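Local structure of thiamine diphosphokinase (Bacteroides thetaiotaomicron, 2OMK) at residues 65-70 / 84-89; 186-192 / 218-224; 193-198 / 209-214. The protein probably transfers a pyrophosphate group from ATP to thiamine, making thiamine diphosphate. The protein carries 1 engineered substitution. All blocks are in the same frame, centred on the assembly; numbering follows the deposited sequence. Where two conformers were deposited one is given.

Contact 1: 65-70 / 84-89; sequences ANEYIS and SLLPEY
Tyr-89 and Asn-66 bury the most surface here, and Ile-69 comes next. The Tyr-89 ring lies against helix 65-70. Ile-69 CG2 sits over the middle of one ring face, 3.5 Å from the centroid and 14° off the ring normal, a CH-pi contact. This methyl is anti to its own backbone N. Ile-69 CD1 also lies against Tyr-89 CB and CG, both at 3.9 Å. At the ring edge, in its plane, Asn-66 OD1 approaches Tyr-89 CD2 at 3.3 Å. The Asn-66 amide is turned 39° from the ring. At the far end of the ring, Tyr-89 OH lies 3.5 Å from Ser-70 CA.

The Asn-66 amide also binds backbone on both its ends. OD1 accepts a nearly straight bond from Leu-86 N, at 3.0 Å and 167°. ND2 gives a more bent bond to Ser-84 O, also 3.0 Å, lying in the plane of that carbonyl. Leu-86 is the N-cap residue of helix 87-93, so the amide clamps the turn that leads into this helix. Both helices belong to the catalytic domain, beside the parallel part of the large mixed sheet. On the inner side, Ala-65 CB meets Leu-85 CD2 at 3.7 Å. Both side chains also rest on Ile-78 of strand 77-79. Ile-69 reaches further along the second helix, to Arg-92 and Phe-93.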
ATOM      1  N   ALA A  65      15.568  10.590  -8.422  1.00 14.57           N
ATOM      2  CA  ALA A  65      16.103  11.783  -9.064  1.00 14.15           C
ATOM      3  C   ALA A  65      16.282  11.622 -10.574  1.00 13.86           C
ATOM      4  O   ALA A  65      16.234  12.609 -11.308  1.00 13.37           O
ATOM      5  CB  ALA A  65      17.415  12.208  -8.412  1.00 14.48           C
ATOM      6  N   ASN A  66      16.490  10.390 -11.030  1.00 14.27           N
ATOM      7  CA  ASN A  66      16.694  10.125 -12.456  1.00 15.42           C
ATOM      8  C   ASN A  66      15.544  10.626 -13.327  1.00 15.47           C
ATOM      9  O   ASN A  66      15.772  11.390 -14.264  1.00 15.05           O
ATOM     10  CB  ASN A  66      16.972   8.643 -12.710  1.00 15.68           C
ATOM     11  CG  ASN A  66      18.326   8.212 -12.207  1.00 16.77           C
ATOM     12  OD1 ASN A  66      19.290   8.984 -12.243  1.00 16.17           O
ATOM     13  ND2 ASN A  66      18.414   6.973 -11.724  1.00 17.30           N
ATOM     14  N   GLU A  67      14.309  10.228 -13.007  1.00 16.05           N
ATOM     15  CA  GLU A  67      13.169  10.698 -13.805  1.00 15.92           C
ATOM     16  C   GLU A  67      12.968  12.208 -13.672  1.00 15.17           C
ATOM     17  O   GLU A  67      12.676  12.896 -14.658  1.00 15.01           O
ATOM     18  CB  GLU A  67      11.867   9.946 -13.492  1.00 16.74           C
ATOM     19  CG  GLU A  67      10.701  10.471 -14.362  1.00 20.44           C
ATOM     20  CD  GLU A  67       9.600   9.460 -14.615  1.00 25.25           C
ATOM     21  OE1 GLU A  67       9.704   8.316 -14.125  1.00 26.47           O
ATOM     22  OE2 GLU A  67       8.622   9.825 -15.314  1.00 28.33           O
ATOM     23  N   TYR A  68      13.161  12.723 -12.460  1.00 13.49           N
ATOM     24  CA  TYR A  68      13.024  14.144 -12.201  1.00 13.98           C
ATOM     25  C   TYR A  68      13.956  14.957 -13.103  1.00 14.19           C
ATOM     26  O   TYR A  68      13.522  15.895 -13.787  1.00 13.90           O
ATOM     27  CB  TYR A  68      13.295  14.436 -10.718  1.00 13.93           C
ATOM     28  CG  TYR A  68      12.775  15.775 -10.263  1.00 14.74           C
ATOM     29  CD1 TYR A  68      11.428  16.104 -10.412  1.00 15.47           C
ATOM     30  CD2 TYR A  68      13.622  16.717  -9.676  1.00 13.36           C
ATOM     31  CE1 TYR A  68      10.934  17.334  -9.998  1.00 14.30           C
ATOM     32  CE2 TYR A  68      13.129  17.953  -9.243  1.00 14.20           C
ATOM     33  CZ  TYR A  68      11.787  18.252  -9.420  1.00 13.35           C
ATOM     34  OH  TYR A  68      11.279  19.465  -9.015  1.00 16.74           O
ATOM     35  N   ILE A  69      15.230  14.568 -13.113  1.00 15.15           N
ATOM     36  CA  ILE A  69      16.243  15.225 -13.950  1.00 16.16           C
ATOM     37  C   ILE A  69      15.961  15.068 -15.454  1.00 17.30           C
ATOM     38  O   ILE A  69      16.077  16.031 -16.220  1.00 17.95           O
ATOM     39  CB  ILE A  69      17.651  14.702 -13.610  1.00 16.51           C
ATOM     40  CG1 ILE A  69      17.998  15.032 -12.152  1.00 14.88           C
ATOM     41  CG2 ILE A  69      18.692  15.307 -14.571  1.00 15.88           C
ATOM     42  CD1 ILE A  69      19.200  14.263 -11.600  1.00 15.08           C
ATOM     43  N   SER A  70      15.581  13.860 -15.860  1.00 19.03           N
ATOM     44  CA  SER A  70      15.288  13.561 -17.267  1.00 20.60           C
ATOM     45  C   SER A  70      14.129  14.394 -17.824  1.00 20.63           C
ATOM     46  O   SER A  70      14.068  14.651 -19.027  1.00 20.33           O
ATOM     47  CB  SER A  70      14.998  12.075 -17.445  1.00 21.27           C
ATOM     48  OG  SER A  70      13.683  11.774 -17.014  1.00 24.46           O
ATOM     49  N   SER A  84      22.953   5.050  -7.445  1.00 24.06           N
ATOM     50  CA  SER A  84      21.621   4.814  -8.004  1.00 23.27           C
ATOM     51  C   SER A  84      21.281   5.809  -9.119  1.00 23.02           C
ATOM     52  O   SER A  84      20.265   5.670  -9.806  1.00 22.94           O
ATOM     53  CB  SER A  84      20.554   4.858  -6.904  1.00 23.59           C
ATOM     54  OG  SER A  84      20.419   6.167  -6.375  1.00 23.34           O
ATOM     55  N   LEU A  85      22.131   6.810  -9.303  1.00 22.03           N
ATOM     56  CA  LEU A  85      21.905   7.788 -10.357  1.00 21.94           C
ATOM     57  C   LEU A  85      22.567   7.354 -11.661  1.00 22.35           C
ATOM     58  O   LEU A  85      23.539   6.595 -11.648  1.00 22.70           O
ATOM     59  CB  LEU A  85      22.421   9.163  -9.927  1.00 21.83           C
ATOM     60  CG  LEU A  85      21.890   9.730  -8.601  1.00 22.25           C
ATOM     61  CD1 LEU A  85      22.655  10.993  -8.216  1.00 21.98           C
ATOM     62  CD2 LEU A  85      20.392  10.007  -8.679  1.00 20.66           C
ATOM     63  N   LEU A  86      22.024   7.819 -12.785  1.00 22.20           N
ATOM     64  CA  LEU A  86      22.720   7.708 -14.061  1.00 22.39           C
ATOM     65  C   LEU A  86      24.044   8.453 -13.916  1.00 22.36           C
ATOM     66  O   LEU A  86      24.084   9.518 -13.298  1.00 21.44           O
ATOM     67  CB  LEU A  86      21.883   8.294 -15.206  1.00 23.19           C
ATOM     68  CG  LEU A  86      20.587   7.571 -15.612  1.00 25.47           C
ATOM     69  CD1 LEU A  86      19.980   8.220 -16.853  1.00 29.29           C
ATOM     70  CD2 LEU A  86      20.802   6.075 -15.855  1.00 27.50           C
ATOM     71  N   PRO A  87      25.141   7.871 -14.438  1.00 22.93           N
ATOM     72  CA  PRO A  87      26.480   8.460 -14.294  1.00 22.61           C
ATOM     73  C   PRO A  87      26.556   9.967 -14.567  1.00 21.81           C
ATOM     74  O   PRO A  87      27.142  10.704 -13.766  1.00 22.11           O
ATOM     75  CB  PRO A  87      27.317   7.656 -15.293  1.00 23.35           C
ATOM     76  CG  PRO A  87      26.669   6.295 -15.253  1.00 24.05           C
ATOM     77  CD  PRO A  87      25.191   6.583 -15.163  1.00 23.00           C
ATOM     78  N   GLU A  88      25.974  10.423 -15.674  0.50 21.39           N
ATOM     79  CA  GLU A  88      25.977  11.850 -16.015  0.50 20.81           C
ATOM     80  C   GLU A  88      25.240  12.690 -14.966  0.50 20.51           C
ATOM     81  O   GLU A  88      25.639  13.825 -14.679  0.50 19.66           O
ATOM     82  CB  GLU A  88      25.397  12.077 -17.419  0.50 21.28           C
ATOM     83  CG  GLU A  88      25.171  13.540 -17.819  0.50 21.02           C
ATOM     84  CD  GLU A  88      26.439  14.288 -18.222  0.50 22.41           C
ATOM     85  OE1 GLU A  88      27.562  13.788 -17.998  0.50 21.72           O
ATOM     86  OE2 GLU A  88      26.300  15.403 -18.768  0.50 24.09           O
ATOM     87  N   TYR A  89      24.178  12.127 -14.390  1.00 20.14           N
ATOM     88  CA  TYR A  89      23.402  12.831 -13.364  1.00 19.87           C
ATOM     89  C   TYR A  89      24.168  12.947 -12.056  1.00 18.86           C
ATOM     90  O   TYR A  89      24.129  13.993 -11.403  1.00 18.56           O
ATOM     91  CB  TYR A  89      22.047  12.154 -13.138  1.00 20.00           C
ATOM     92  CG  TYR A  89      21.118  12.218 -14.334  1.00 21.25           C
ATOM     93  CD1 TYR A  89      21.379  13.077 -15.406  1.00 21.90           C
ATOM     94  CD2 TYR A  89      19.952  11.449 -14.377  1.00 22.23           C
ATOM     95  CE1 TYR A  89      20.523  13.150 -16.499  1.00 23.23           C
ATOM     96  CE2 TYR A  89      19.086  11.520 -15.466  1.00 22.15           C
ATOM     97  CZ  TYR A  89      19.382  12.372 -16.522  1.00 23.36           C
ATOM     98  OH  TYR A  89      18.541  12.455 -17.606  1.00 24.06           O
TER

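Contact 2: 186-192 / 218-224; sequences AKGLKAE and TIHCTGE
Glu-192 has CG anti to its carbonyl carbon (chi1 -67°) and bends at chi2 (88°), which brings its carboxylate back to His-220. His-220 CG is likewise anti to its carbonyl carbon, beside the backbone N, and its NE2 meets the carboxylate. His-220 NE2 donates to Glu-192 OE1 at 2.6 Å, onto the syn lone pair. The oxygen lies in the ring plane, although the carboxylate as a whole is turned 41° from the ring. Within its own strand, Thr-218 CG2 packs over one ring face, offset toward the rim. The aliphatic chain of Lys-190 runs past His-220, with CG 3.8 Å from His-220 CB.

Strands 189-192 and 216-221 are antiparallel neighbours in a three-stranded sheet of the substrate-binding domain of thiamin pyrophosphokinases, with 189-192 at one edge within this chain. Lys-190 and His-220 form a hydrogen-bonded pair, with His-220 N 2.7 Å from Lys-190 O. Glu-192 and Thr-218 form another. A beta bulge at the corner shifts the register by one before Lys-187 pairs with Thr-222. On the side of Ala-191 and Ile-219, Leu-189 CD2 touches Ile-219 CG2 (3.7 Å) and Cys-221 CB (3.6 Å). Ile-219 continues inward to Ile-181, Tyr-225 and Val-227 of the large sheet. Gly-223 passes very close to Ala-186, where a side chain would clash with Ala-186 CA. Water 1 lies 2.7 Å from Thr-222 OG1.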
ATOM      1  N   ALA A 186      -5.051   3.498  18.311  1.00 20.80           N
ATOM      2  CA  ALA A 186      -6.000   4.445  18.889  1.00 21.09           C
ATOM      3  C   ALA A 186      -7.176   3.709  19.532  1.00 21.34           C
ATOM      4  O   ALA A 186      -7.517   2.586  19.144  1.00 21.26           O
ATOM      5  CB  ALA A 186      -6.476   5.445  17.855  1.00 21.67           C
ATOM      6  N   LYS A 187      -7.768   4.343  20.536  1.00 21.52           N
ATOM      7  CA  LYS A 187      -8.860   3.743  21.296  1.00 22.26           C
ATOM      8  C   LYS A 187     -10.004   4.733  21.456  1.00 21.41           C
ATOM      9  O   LYS A 187      -9.781   5.944  21.520  1.00 21.54           O
ATOM     10  CB  LYS A 187      -8.364   3.268  22.666  1.00 23.20           C
ATOM     11  CG  LYS A 187      -7.536   1.989  22.622  1.00 26.19           C
ATOM     12  CD  LYS A 187      -7.279   1.451  24.021  1.00 32.35           C
ATOM     13  CE  LYS A 187      -6.941  -0.035  23.991  1.00 35.67           C
ATOM     14  NZ  LYS A 187      -6.893  -0.632  25.361  1.00 38.57           N
ATOM     15  N   GLY A 188     -11.225   4.201  21.511  1.00 20.28           N
ATOM     16  CA  GLY A 188     -12.432   5.005  21.633  1.00 19.84           C
ATOM     17  C   GLY A 188     -12.832   5.713  20.348  1.00 19.24           C
ATOM     18  O   GLY A 188     -13.396   6.809  20.389  1.00 18.37           O
ATOM     19  N   LEU A 189     -12.545   5.088  19.206  1.00 19.07           N
ATOM     20  CA  LEU A 189     -12.829   5.710  17.910  1.00 19.16           C
ATOM     21  C   LEU A 189     -14.318   5.939  17.720  1.00 19.14           C
ATOM     22  O   LEU A 189     -15.123   5.007  17.816  1.00 19.36           O
ATOM     23  CB  LEU A 189     -12.255   4.885  16.744  1.00 19.50           C
ATOM     24  CG  LEU A 189     -10.763   5.060  16.430  1.00 19.13           C
ATOM     25  CD1 LEU A 189     -10.261   3.955  15.510  1.00 20.62           C
ATOM     26  CD2 LEU A 189     -10.450   6.429  15.812  1.00 20.43           C
ATOM     27  N   LYS A 190     -14.672   7.196  17.475  1.00 19.33           N
ATOM     28  CA  LYS A 190     -16.033   7.568  17.108  1.00 20.23           C
ATOM     29  C   LYS A 190     -15.986   8.797  16.222  1.00 19.08           C
ATOM     30  O   LYS A 190     -15.062   9.615  16.308  1.00 19.50           O
ATOM     31  CB  LYS A 190     -16.909   7.826  18.341  1.00 20.08           C
ATOM     32  CG  LYS A 190     -16.502   9.014  19.193  1.00 22.16           C
ATOM     33  CD  LYS A 190     -17.469   9.214  20.362  1.00 24.20           C
ATOM     34  CE  LYS A 190     -17.082  10.422  21.219  1.00 29.32           C
ATOM     35  NZ  LYS A 190     -17.925  10.519  22.451  1.00 33.33           N
ATOM     36  N   ALA A 191     -16.989   8.925  15.371  1.00 17.56           N
ATOM     37  CA  ALA A 191     -17.014  10.008  14.416  1.00 17.66           C
ATOM     38  C   ALA A 191     -18.397  10.605  14.266  1.00 17.13           C
ATOM     39  O   ALA A 191     -19.414   9.945  14.536  1.00 17.61           O
ATOM     40  CB  ALA A 191     -16.498   9.522  13.066  1.00 17.45           C
ATOM     41  N   GLU A 192     -18.407  11.869  13.841  1.00 16.89           N
ATOM     42  CA  GLU A 192     -19.588  12.540  13.341  1.00 17.09           C
ATOM     43  C   GLU A 192     -19.285  12.909  11.893  1.00 16.72           C
ATOM     44  O   GLU A 192     -18.169  13.340  11.581  1.00 16.24           O
ATOM     45  CB  GLU A 192     -19.875  13.815  14.136  1.00 18.34           C
ATOM     46  CG  GLU A 192     -20.290  13.579  15.586  1.00 20.87           C
ATOM     47  CD  GLU A 192     -19.107  13.500  16.529  1.00 25.73           C
ATOM     48  OE1 GLU A 192     -18.261  14.422  16.506  1.00 29.26           O
ATOM     49  OE2 GLU A 192     -19.025  12.517  17.300  1.00 28.62           O
ATOM     50  N   THR A 218     -15.587  14.723  11.844  1.00 14.27           N
ATOM     51  CA  THR A 218     -14.680  14.775  12.981  1.00 15.02           C
ATOM     52  C   THR A 218     -14.508  13.382  13.551  1.00 14.86           C
ATOM     53  O   THR A 218     -15.491  12.678  13.779  1.00 15.04           O
ATOM     54  CB  THR A 218     -15.193  15.738  14.087  1.00 15.44           C
ATOM     55  OG1 THR A 218     -15.310  17.069  13.560  1.00 18.04           O
ATOM     56  CG2 THR A 218     -14.247  15.756  15.286  1.00 15.55           C
ATOM     57  N   ILE A 219     -13.255  12.992  13.764  1.00 14.37           N
ATOM     58  CA  ILE A 219     -12.931  11.713  14.388  1.00 15.04           C
ATOM     59  C   ILE A 219     -12.406  12.001  15.787  1.00 15.54           C
ATOM     60  O   ILE A 219     -11.551  12.875  15.964  1.00 15.30           O
ATOM     61  CB  ILE A 219     -11.877  10.909  13.570  1.00 14.88           C
ATOM     62  CG1 ILE A 219     -12.417  10.585  12.167  1.00 14.14           C
ATOM     63  CG2 ILE A 219     -11.445   9.625  14.334  1.00 14.06           C
ATOM     64  CD1 ILE A 219     -11.361  10.096  11.198  1.00 15.34           C
ATOM     65  N   HIS A 220     -12.957  11.287  16.770  1.00 16.38           N
ATOM     66  CA  HIS A 220     -12.543  11.401  18.169  1.00 17.52           C
ATOM     67  C   HIS A 220     -11.903  10.100  18.614  1.00 17.74           C
ATOM     68  O   HIS A 220     -12.393   9.014  18.286  1.00 17.77           O
ATOM     69  CB  HIS A 220     -13.740  11.661  19.090  1.00 18.23           C
ATOM     70  CG  HIS A 220     -14.584  12.830  18.690  1.00 20.33           C
ATOM     71  ND1 HIS A 220     -14.364  14.105  19.168  1.00 23.51           N
ATOM     72  CD2 HIS A 220     -15.667  12.912  17.881  1.00 22.09           C
ATOM     73  CE1 HIS A 220     -15.270  14.923  18.661  1.00 24.67           C
ATOM     74  NE2 HIS A 220     -16.072  14.224  17.876  1.00 23.96           N
ATOM     75  N   CYS A 221     -10.827  10.215  19.384  1.00 18.38           N
ATOM     76  CA  CYS A 221     -10.175   9.058  19.999  1.00 19.43           C
ATOM     77  C   CYS A 221      -8.999   9.499  20.847  1.00 18.97           C
ATOM     78  O   CYS A 221      -8.709  10.695  20.964  1.00 19.43           O
ATOM     79  CB  CYS A 221      -9.667   8.081  18.931  1.00 19.75           C
ATOM     80  SG  CYS A 221      -8.272   8.726  17.973  1.00 21.95           S
ATOM     81  N   THR A 222      -8.331   8.516  21.439  1.00 18.96           N
ATOM     82  CA  THR A 222      -7.020   8.705  22.030  1.00 18.94           C
ATOM     83  C   THR A 222      -6.060   7.773  21.319  1.00 18.69           C
ATOM     84  O   THR A 222      -6.287   6.569  21.265  1.00 18.91           O
ATOM     85  CB  THR A 222      -7.018   8.371  23.537  1.00 18.99           C
ATOM     86  OG1 THR A 222      -8.024   9.150  24.190  1.00 21.72           O
ATOM     87  CG2 THR A 222      -5.659   8.682  24.156  1.00 19.78           C
ATOM     88  N   GLY A 223      -4.989   8.333  20.772  1.00 18.95           N
ATOM     89  CA  GLY A 223      -3.978   7.529  20.110  1.00 17.68           C
ATOM     90  C   GLY A 223      -3.824   7.909  18.652  1.00 17.19           C
ATOM     91  O   GLY A 223      -4.379   8.910  18.192  1.00 17.78           O
ATOM     92  N   GLU A 224      -3.074   7.087  17.932  1.00 15.89           N
ATOM     93  CA  GLU A 224      -2.619   7.426  16.588  1.00 15.44           C
ATOM     94  C   GLU A 224      -3.374   6.630  15.546  1.00 13.55           C
ATOM     95  O   GLU A 224      -3.713   5.465  15.758  1.00 13.99           O
ATOM     96  CB  GLU A 224      -1.115   7.162  16.465  1.00 16.33           C
ATOM     97  CG  GLU A 224      -0.233   8.284  17.040  1.00 20.28           C
ATOM     98  CD  GLU A 224       0.000   8.178  18.538  1.00 25.55           C
ATOM     99  OE1 GLU A 224       0.426   7.099  19.007  1.00 27.71           O
ATOM    100  OE2 GLU A 224      -0.220   9.186  19.247  1.00 27.90           O
TER
HETATM  101  O   HOH W   1     -10.583   8.213  23.960  0.50 22.75           O

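Contact 3: 193-198 / 209-214; sequences GLFYPL and LNEAIA
Asn-210 lays its amide across the bend of residues 194-198 and crosses the side chains of Leu-194 and Leu-198 at about a right angle. The bend belongs to the loop that follows strand 189-192, and Asn-210 begins the short edge strand 210-211 of the large mixed sheet. The two segments share a single beta bridge, between Leu-194 and Ala-212.

The amide grips the backbone of Tyr-196 from both ends. Asn-210 OD1 accepts from Tyr-196 N at 2.9 Å and 169°. Asn-210 ND2 donates to Tyr-196 O at 2.9 Å and 170°, with the acceptor in the amide plane. OD1 also takes a bond from Glu-211 N at 2.8 Å. These three bonds fix the rotation of the amide and which end faces which partner. The Tyr-196 ring is turned 52° from the amide and offers its edge to OD1, with CD1 the nearest ring atom. Phe-195 CD2 lies 3.4 Å above the plane of the Tyr-196 ring, over its centre. With an alanine here in place of Asn-210, Tyr-196 N and O and Glu-211 N would probably be left without this partner, and the bend at Tyr-196 is likely to be less firmly held.

Apolar groups flank the amide. Leu-198 CD2 lies 3.6 Å from Asn-210 ND2, and Leu-194 CD1 comes near the same nitrogen. Both leucines also pack on Ile-181 of strand 178-183. Leu-209 packs on Arg-132 of the second subunit. Further along, backbone bonds hold the two segments, with Phe-195 N donating to Glu-211 O. Gly-193 O accepts from Ile-213 N at 3.0 Å and from water 2 at 2.6 Å, and that water accepts from Ala-214 N.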
ATOM      1  N   GLY A 193     -20.259  12.725  11.015  1.00 15.37           N
ATOM      2  CA  GLY A 193     -20.102  13.132   9.627  1.00 15.65           C
ATOM      3  C   GLY A 193     -19.675  12.029   8.676  1.00 14.77           C
ATOM      4  O   GLY A 193     -19.446  12.292   7.500  1.00 15.36           O
ATOM      5  N   LEU A 194     -19.569  10.802   9.182  1.00 14.18           N
ATOM      6  CA  LEU A 194     -19.262   9.648   8.343  1.00 13.59           C
ATOM      7  C   LEU A 194     -20.456   8.700   8.277  1.00 14.52           C
ATOM      8  O   LEU A 194     -21.233   8.610   9.227  1.00 15.82           O
ATOM      9  CB  LEU A 194     -18.018   8.924   8.859  1.00 13.09           C
ATOM     10  CG  LEU A 194     -16.703   9.717   8.854  1.00  9.74           C
ATOM     11  CD1 LEU A 194     -15.626   8.887   9.529  1.00 10.03           C
ATOM     12  CD2 LEU A 194     -16.281  10.101   7.436  1.00 10.63           C
ATOM     13  N   PHE A 195     -20.604   7.999   7.157  1.00 14.52           N
ATOM     14  CA  PHE A 195     -21.774   7.135   6.941  1.00 15.36           C
ATOM     15  C   PHE A 195     -21.820   5.964   7.918  1.00 15.97           C
ATOM     16  O   PHE A 195     -22.877   5.660   8.488  1.00 16.07           O
ATOM     17  CB  PHE A 195     -21.827   6.628   5.498  1.00 16.13           C
ATOM     18  CG  PHE A 195     -23.073   5.840   5.182  1.00 16.89           C
ATOM     19  CD1 PHE A 195     -24.267   6.497   4.898  1.00 20.11           C
ATOM     20  CD2 PHE A 195     -23.057   4.450   5.198  1.00 17.67           C
ATOM     21  CE1 PHE A 195     -25.427   5.779   4.616  1.00 20.85           C
ATOM     22  CE2 PHE A 195     -24.216   3.719   4.924  1.00 17.98           C
ATOM     23  CZ  PHE A 195     -25.396   4.385   4.625  1.00 19.88           C
ATOM     24  N   TYR A 196     -20.674   5.311   8.108  1.00 15.33           N
ATOM     25  CA  TYR A 196     -20.574   4.191   9.041  1.00 15.99           C
ATOM     26  C   TYR A 196     -19.970   4.603  10.372  1.00 15.72           C
ATOM     27  O   TYR A 196     -18.932   5.280  10.407  1.00 16.07           O
ATOM     28  CB  TYR A 196     -19.750   3.045   8.450  1.00 15.87           C
ATOM     29  CG  TYR A 196     -20.362   2.418   7.228  1.00 17.06           C
ATOM     30  CD1 TYR A 196     -19.834   2.665   5.961  1.00 16.26           C
ATOM     31  CD2 TYR A 196     -21.480   1.579   7.333  1.00 16.27           C
ATOM     32  CE1 TYR A 196     -20.395   2.095   4.831  1.00 17.88           C
ATOM     33  CE2 TYR A 196     -22.048   1.001   6.202  1.00 17.71           C
ATOM     34  CZ  TYR A 196     -21.496   1.268   4.957  1.00 18.61           C
ATOM     35  OH  TYR A 196     -22.049   0.709   3.837  1.00 21.91           O
ATOM     36  N   PRO A 197     -20.611   4.190  11.480  1.00 15.53           N
ATOM     37  CA  PRO A 197     -20.021   4.341  12.799  1.00 15.51           C
ATOM     38  C   PRO A 197     -18.681   3.626  12.883  1.00 15.10           C
ATOM     39  O   PRO A 197     -18.494   2.564  12.268  1.00 14.92           O
ATOM     40  CB  PRO A 197     -21.040   3.653  13.721  1.00 15.46           C
ATOM     41  CG  PRO A 197     -22.315   3.766  13.000  1.00 16.70           C
ATOM     42  CD  PRO A 197     -21.948   3.578  11.553  1.00 15.87           C
ATOM     43  N   LEU A 198     -17.754   4.211  13.628  1.00 15.25           N
ATOM     44  CA  LEU A 198     -16.436   3.613  13.796  1.00 15.29           C
ATOM     45  C   LEU A 198     -16.429   2.571  14.906  1.00 16.47           C
ATOM     46  O   LEU A 198     -17.332   2.539  15.748  1.00 16.72           O
ATOM     47  CB  LEU A 198     -15.389   4.691  14.086  1.00 14.61           C
ATOM     48  CG  LEU A 198     -15.271   5.866  13.112  1.00 13.67           C
ATOM     49  CD1 LEU A 198     -14.007   6.651  13.423  1.00 12.06           C
ATOM     50  CD2 LEU A 198     -15.272   5.384  11.659  1.00 14.53           C
ATOM     51  N   LEU A 209     -13.038   2.488   3.223  1.00 11.45           N
ATOM     52  CA  LEU A 209     -14.222   2.730   2.376  1.00 12.74           C
ATOM     53  C   LEU A 209     -15.471   3.218   3.137  1.00 12.96           C
ATOM     54  O   LEU A 209     -16.619   2.931   2.759  1.00 12.57           O
ATOM     55  CB  LEU A 209     -14.525   1.513   1.481  1.00 13.93           C
ATOM     56  CG  LEU A 209     -13.332   0.866   0.759  1.00 14.88           C
ATOM     57  CD1 LEU A 209     -13.782  -0.275  -0.157  1.00 18.03           C
ATOM     58  CD2 LEU A 209     -12.509   1.899  -0.011  1.00 16.12           C
ATOM     59  N   ASN A 210     -15.232   3.976   4.197  1.00 11.76           N
ATOM     60  CA  ASN A 210     -16.276   4.802   4.783  1.00 12.01           C
ATOM     61  C   ASN A 210     -16.546   5.980   3.832  1.00 13.03           C
ATOM     62  O   ASN A 210     -15.915   6.104   2.768  1.00 12.87           O
ATOM     63  CB  ASN A 210     -15.854   5.295   6.169  1.00 11.71           C
ATOM     64  CG  ASN A 210     -17.035   5.478   7.115  1.00 12.24           C
ATOM     65  OD1 ASN A 210     -18.159   5.798   6.688  1.00 12.81           O
ATOM     66  ND2 ASN A 210     -16.786   5.283   8.410  1.00 11.13           N
ATOM     67  N   GLU A 211     -17.475   6.847   4.213  1.00 13.17           N
ATOM     68  CA  GLU A 211     -17.938   7.882   3.313  1.00 15.44           C
ATOM     69  C   GLU A 211     -18.324   9.110   4.116  1.00 14.85           C
ATOM     70  O   GLU A 211     -19.014   8.996   5.136  1.00 13.87           O
ATOM     71  CB  GLU A 211     -19.144   7.364   2.530  1.00 17.28           C
ATOM     72  CG  GLU A 211     -19.210   7.830   1.104  1.00 24.34           C
ATOM     73  CD  GLU A 211     -20.070   6.927   0.239  1.00 31.45           C
ATOM     74  OE1 GLU A 211     -19.683   5.752   0.012  1.00 34.48           O
ATOM     75  OE2 GLU A 211     -21.129   7.400  -0.227  1.00 34.51           O
ATOM     76  N   ALA A 212     -17.867  10.278   3.671  1.00 14.40           N
ATOM     77  CA  ALA A 212     -18.338  11.529   4.247  1.00 15.30           C
ATOM     78  C   ALA A 212     -19.786  11.766   3.817  1.00 16.16           C
ATOM     79  O   ALA A 212     -20.151  11.538   2.658  1.00 15.89           O
ATOM     80  CB  ALA A 212     -17.456  12.689   3.819  1.00 15.68           C
ATOM     81  N   ILE A 213     -20.610  12.189   4.769  0.50 16.98           N
ATOM     82  CA  ILE A 213     -22.001  12.519   4.483  0.50 17.68           C
ATOM     83  C   ILE A 213     -22.084  13.968   3.994  0.50 17.95           C
ATOM     84  O   ILE A 213     -22.846  14.275   3.070  0.50 17.45           O
ATOM     85  CB  ILE A 213     -22.914  12.288   5.725  0.50 17.64           C
ATOM     86  CG1 ILE A 213     -22.897  10.809   6.130  0.50 17.78           C
ATOM     87  CG2 ILE A 213     -24.348  12.759   5.453  0.50 18.97           C
ATOM     88  CD1 ILE A 213     -23.532  10.507   7.486  0.50 18.03           C
ATOM     89  N   ALA A 214     -21.268  14.834   4.595  1.00 18.30           N
ATOM     90  CA  ALA A 214     -21.360  16.287   4.396  1.00 19.10           C
ATOM     91  C   ALA A 214     -20.007  16.931   4.034  1.00 18.93           C
ATOM     92  O   ALA A 214     -19.131  16.261   3.471  1.00 18.97           O
ATOM     93  CB  ALA A 214     -22.000  16.955   5.631  1.00 20.13           C
TER
HETATM   94  O   HOH W   2     -19.138  14.712   6.478  1.00 31.77           O

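How the contacts relate
Contacts 2 and 3 are neighbours in the substrate-binding domain, with centres about 13 Å apart. Contact 3 falls within the chain between the two segments of contact 2, and strand 210-211 comes just before strand 216-221. Leu-198 joins them: its CD1 is 3.8 Å from Ala-191 CB and 4.0 Å from Ile-219 CG2. Contact 1 is in the catalytic domain, on the opposite side of the chain's centre. Its centre is about 43 Å from each of the others, and its nearest atoms are about 30 Å from contact 2 and 27 Å from contact 3. No ligand or catalytic residue is identified in any of them; Asn-62, modified to a succinimide, shortly precedes helix 65-70.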